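PDB 3S40: diacylglycerol kinase from Bacillus anthracis, which probably phosphorylates diacylglycerol, using ATP, to give phosphatidic acid. Local coordinates for residues T26-T29 and K30-P33; A131-G135 and Q136-N140. One frame throughout, in Å; residues are numbered along the deposited sequence.

Contact 1: residues T26-T29 and K30-P33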
loop_
_atom_site.group_PDB
_atom_site.type_symbol
_atom_site.label_atom_id
_atom_site.label_comp_id
_atom_site.label_asym_id
_atom_site.label_seq_id
_atom_site.Cartn_x
_atom_site.Cartn_y
_atom_site.Cartn_z
ATOM N N THR A 26 11.599 19.279 -14.958
ATOM C CA THR A 26 10.321 19.890 -14.667
ATOM C C THR A 26 9.752 19.358 -13.355
ATOM O O THR A 26 9.249 20.124 -12.531
ATOM C CB THR A 26 9.318 19.669 -15.808
ATOM O OG1 THR A 26 9.718 20.448 -16.941
ATOM C CG2 THR A 26 7.944 20.115 -15.384
ATOM N N ASN A 27 9.838 18.048 -13.162
ATOM C CA ASN A 27 9.388 17.447 -11.911
ATOM C C ASN A 27 10.142 17.981 -10.695
ATOM O O ASN A 27 9.561 18.254 -9.647
ATOM C CB ASN A 27 9.505 15.928 -11.992
ATOM C CG ASN A 27 8.573 15.345 -13.032
ATOM O OD1 ASN A 27 7.558 15.958 -13.379
ATOM N ND2 ASN A 27 8.909 14.171 -13.545
ATOM N N LEU A 28 11.451 18.132 -10.840
ATOM C CA LEU A 28 12.262 18.565 -9.725
ATOM C C LEU A 28 12.020 20.043 -9.395
ATOM O O LEU A 28 12.167 20.469 -8.245
ATOM C CB LEU A 28 13.724 18.272 -10.026
ATOM C CG LEU A 28 14.399 17.138 -9.256
ATOM C CD1 LEU A 28 13.416 16.083 -8.819
ATOM C CD2 LEU A 28 15.550 16.527 -10.067
ATOM N N THR A 29 11.617 20.817 -10.397
ATOM C CA THR A 29 11.249 22.214 -10.173
ATOM C C THR A 29 9.982 22.264 -9.325
ATOM O O THR A 29 9.762 23.185 -8.545
ATOM C CB THR A 29 10.957 22.913 -11.506
ATOM O OG1 THR A 29 12.167 22.979 -12.268
ATOM C CG2 THR A 29 10.416 24.323 -11.273
ATOM N N LYS A 30 9.140 21.261 -9.489
ATOM C CA LYS A 30 7.894 21.231 -8.742
ATOM C C LYS A 30 8.086 20.759 -7.301
ATOM O O LYS A 30 7.464 21.284 -6.379
ATOM C CB LYS A 30 6.886 20.367 -9.473
ATOM C CG LYS A 30 6.418 20.979 -10.771
ATOM C CD LYS A 30 5.532 20.013 -11.543
ATOM C CE LYS A 30 5.090 20.608 -12.872
ATOM N NZ LYS A 30 4.147 19.697 -13.598
ATOM N N ILE A 31 8.957 19.784 -7.086
ATOM C CA ILE A 31 8.980 19.187 -5.750
ATOM C C ILE A 31 10.115 19.622 -4.845
ATOM O O ILE A 31 9.949 19.683 -3.643
ATOM C CB ILE A 31 8.927 17.642 -5.798
ATOM C CG1 ILE A 31 10.267 17.054 -6.202
ATOM C CG2 ILE A 31 7.801 17.174 -6.715
ATOM C CD1 ILE A 31 10.223 15.540 -6.413
ATOM N N VAL A 32 11.273 19.944 -5.407
ATOM C CA VAL A 32 12.428 20.160 -4.544
ATOM C C VAL A 32 12.413 21.469 -3.737
ATOM O O VAL A 32 12.718 21.468 -2.540
ATOM C CB VAL A 32 13.768 20.003 -5.309
ATOM C CG1 VAL A 32 14.919 20.318 -4.373
ATOM C CG2 VAL A 32 13.903 18.577 -5.859
ATOM N N PRO A 33 12.055 22.584 -4.383
ATOM C CA PRO A 33 12.113 23.885 -3.703
ATOM C C PRO A 33 11.336 24.011 -2.385
ATOM O O PRO A 33 11.930 24.466 -1.403
ATOM C CB PRO A 33 11.592 24.857 -4.771
ATOM C CG PRO A 33 12.050 24.229 -6.049
ATOM C CD PRO A 33 11.840 22.741 -5.833
#
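Leu28 and Val32, one turn apart on helix 24-38, cross at a slant: Leu28 CG rests 3.7 Å from Val32 CG2, the methyl that lies beside the backbone N of Val32. CD1 of the same leucine lies 3.9 Å from Val32 CG2 and 4.0 Å from CD1 of Ile31, so this methyl touches both residues. Ile31 sends CG1 between its own backbone N and carbonyl carbon (chi1 76°), which carries CD1 back toward Leu28. Its apolar side chain is buried against Phe70 of strand 66-71 and against Ile113 and Ala117 of helix 113-120, in the layer where this helix of the beta-alpha-beta unit packs on the parallel sheet. Lys30 differs: extended beyond CG, it runs alongside Thr26, with CE 3.8 Å from Thr26 CG2, while Thr26 OG1 turns to Asp23. Thr29 OG1 bonds back to His25 O. Beneath the side chains run helical bonds, Ile31 N to Asn27 O at 3.0 Å in the carbonyl plane and Val32 N to Leu28 O, also 3.0 Å, with the donor tilted 30° from the carbonyl plane of Leu28. Pro33 has no N-H to give Thr29 O; its CD sits 3.4 Å from that oxygen instead, and the helix kinks here. The chemistry is thus graded: Ile31 is buried hydrocarbon, Leu28 and Val32 meet where the helix is partly exposed, and a lysine stem follows a threonine methyl.

Contact 2: residues A131-G135 and Q136-N140; sequences AKANG and QHFLN
Ala131 and Phe138 pair across a tight beta hairpin, strand 125-133 turning through Asn134 and Gly135 into the short edge strand 136-138. The close-packed part lies on the face of Ala131, Ala133 and Phe138. Phe138 CG stands between its backbone N and carbonyl carbon (chi1 67°), which lays the ring under Ala131: the methyl CB sits over one ring face, 3.4 Å from the centroid, a CH-pi contact. Ala133 CB meets the same ring at its edge, 3.9 Å from CE2. Two backbone bonds clamp Ala131 and Phe138, Ala131 N to Phe138 O and Phe138 N to Ala131 O, both 3.0 Å.

On the other face, Lys132 and His137 form a non-hydrogen-bonded pair and lie side by side. This side is partly exposed, and its contact is of another kind: the bent lysine chain passes the imidazole through CG and CE, with CE 3.4 Å from His137 NE2, while NZ stays 4.5 Å from that nitrogen. The turn is exposed as well, with both of its residues at positive phi; Asn134 is tied to Gln285 and Pro283, and Gln136 NE2 reaches Asn81. Closing the turn, Gln136 N gives a hydrogen bond to Ala133 O, 2.8 Å, from above the carbonyl plane.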
loop_
_atom_site.group_PDB
_atom_site.type_symbol
_atom_site.label_atom_id
_atom_site.label_comp_id
_atom_site.label_asym_id
_atom_site.label_seq_id
_atom_site.Cartn_x
_atom_site.Cartn_y
_atom_site.Cartn_z
ATOM N N ALA A 131 1.101 -5.056 6.929
ATOM C CA ALA A 131 0.749 -6.469 6.970
ATOM C C ALA A 131 1.979 -7.367 6.803
ATOM O O ALA A 131 2.989 -6.953 6.226
ATOM C CB ALA A 131 -0.308 -6.782 5.894
ATOM N N LYS A 132 1.872 -8.597 7.305
ATOM C CA LYS A 132 2.888 -9.630 7.099
ATOM C C LYS A 132 2.265 -10.948 6.646
ATOM O O LYS A 132 1.476 -11.558 7.374
ATOM C CB LYS A 132 3.665 -9.892 8.385
ATOM C CG LYS A 132 5.144 -9.595 8.288
ATOM C CD LYS A 132 5.948 -10.514 9.191
ATOM C CE LYS A 132 7.082 -9.766 9.873
ATOM N NZ LYS A 132 8.062 -10.685 10.525
ATOM N N ALA A 133 2.642 -11.400 5.453
ATOM C CA ALA A 133 2.181 -12.693 4.953
ATOM C C ALA A 133 3.362 -13.658 4.806
ATOM O O ALA A 133 4.281 -13.393 4.038
ATOM C CB ALA A 133 1.457 -12.514 3.623
ATOM N N ASN A 134 3.336 -14.767 5.542
ATOM C CA ASN A 134 4.465 -15.699 5.552
ATOM C C ASN A 134 5.783 -14.933 5.639
ATOM O O ASN A 134 6.671 -15.129 4.812
ATOM C CB ASN A 134 4.477 -16.587 4.292
ATOM C CG ASN A 134 3.370 -17.637 4.292
ATOM O OD1 ASN A 134 2.705 -17.855 5.307
ATOM N ND2 ASN A 134 3.183 -18.311 3.149
ATOM N N GLY A 135 5.893 -14.040 6.617
ATOM C CA GLY A 135 7.100 -13.242 6.788
ATOM C C GLY A 135 7.496 -12.387 5.593
ATOM O O GLY A 135 8.679 -12.188 5.313
ATOM N N GLN A 136 6.495 -11.889 4.879
ATOM C CA GLN A 136 6.688 -10.920 3.810
ATOM C C GLN A 136 5.758 -9.728 4.091
ATOM O O GLN A 136 4.569 -9.924 4.398
ATOM C CB GLN A 136 6.347 -11.573 2.476
ATOM C CG GLN A 136 6.080 -10.609 1.337
ATOM C CD GLN A 136 7.341 -9.969 0.802
ATOM O OE1 GLN A 136 7.985 -10.504 -0.101
ATOM N NE2 GLN A 136 7.700 -8.816 1.355
ATOM N N HIS A 137 6.284 -8.506 4.007
ATOM C CA HIS A 137 5.490 -7.311 4.327
ATOM C C HIS A 137 4.744 -6.760 3.124
ATOM O O HIS A 137 5.320 -6.643 2.043
ATOM C CB HIS A 137 6.366 -6.177 4.882
ATOM C CG HIS A 137 7.042 -6.508 6.170
ATOM N ND1 HIS A 137 8.352 -6.936 6.234
ATOM C CD2 HIS A 137 6.594 -6.470 7.447
ATOM C CE1 HIS A 137 8.679 -7.147 7.498
ATOM N NE2 HIS A 137 7.631 -6.867 8.255
ATOM N N PHE A 138 3.477 -6.394 3.318
ATOM C CA PHE A 138 2.756 -5.610 2.308
ATOM C C PHE A 138 1.928 -4.471 2.894
ATOM O O PHE A 138 1.449 -4.540 4.026
ATOM C CB PHE A 138 1.889 -6.481 1.384
ATOM C CG PHE A 138 0.730 -7.147 2.069
ATOM C CD1 PHE A 138 -0.534 -6.562 2.058
ATOM C CD2 PHE A 138 0.895 -8.370 2.702
ATOM C CE1 PHE A 138 -1.613 -7.193 2.675
ATOM C CE2 PHE A 138 -0.172 -9.003 3.318
ATOM C CZ PHE A 138 -1.432 -8.412 3.310
ATOM N N LEU A 139 1.760 -3.432 2.092
ATOM C CA LEU A 139 1.079 -2.219 2.512
ATOM C C LEU A 139 -0.339 -2.161 1.949
ATOM O O LEU A 139 -1.246 -1.578 2.554
ATOM C CB LEU A 139 1.872 -1.019 2.008
ATOM C CG LEU A 139 1.997 0.187 2.926
ATOM C CD1 LEU A 139 2.239 -0.270 4.346
ATOM C CD2 LEU A 139 3.126 1.086 2.429
ATOM N N ASN A 140 -0.527 -2.772 0.783
ATOM C CA ASN A 140 -1.772 -2.613 0.053
ATOM C C ASN A 140 -2.677 -3.827 0.056
ATOM O O ASN A 140 -3.809 -3.765 0.544
ATOM C CB ASN A 140 -1.497 -2.176 -1.381
ATOM C CG ASN A 140 -2.123 -0.857 -1.694
ATOM O OD1 ASN A 140 -1.432 0.143 -1.899
ATOM N ND2 ASN A 140 -3.449 -0.832 -1.711
#

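In the fold
The two contacts lie on opposite sides of the chain's centre, their own centres 33 Å apart, and share no secondary-structure element. Contact 1 is peripheral, within the helix of the beta-alpha-beta unit that links strands 11-15 and 42-46; contact 2 sits nearer the middle, in a hairpin at one edge of an antiparallel sheet, with strand 136-138 outermost. Both are partly buried, and each combines a hydrophobic part with a lysine placed elsewhere. They differ in backbone bonding and in side-chain chemistry: the helix bonds to itself along its axis and packs aliphatic branches, whereas the hairpin bonds across strands and relies on an aromatic ring.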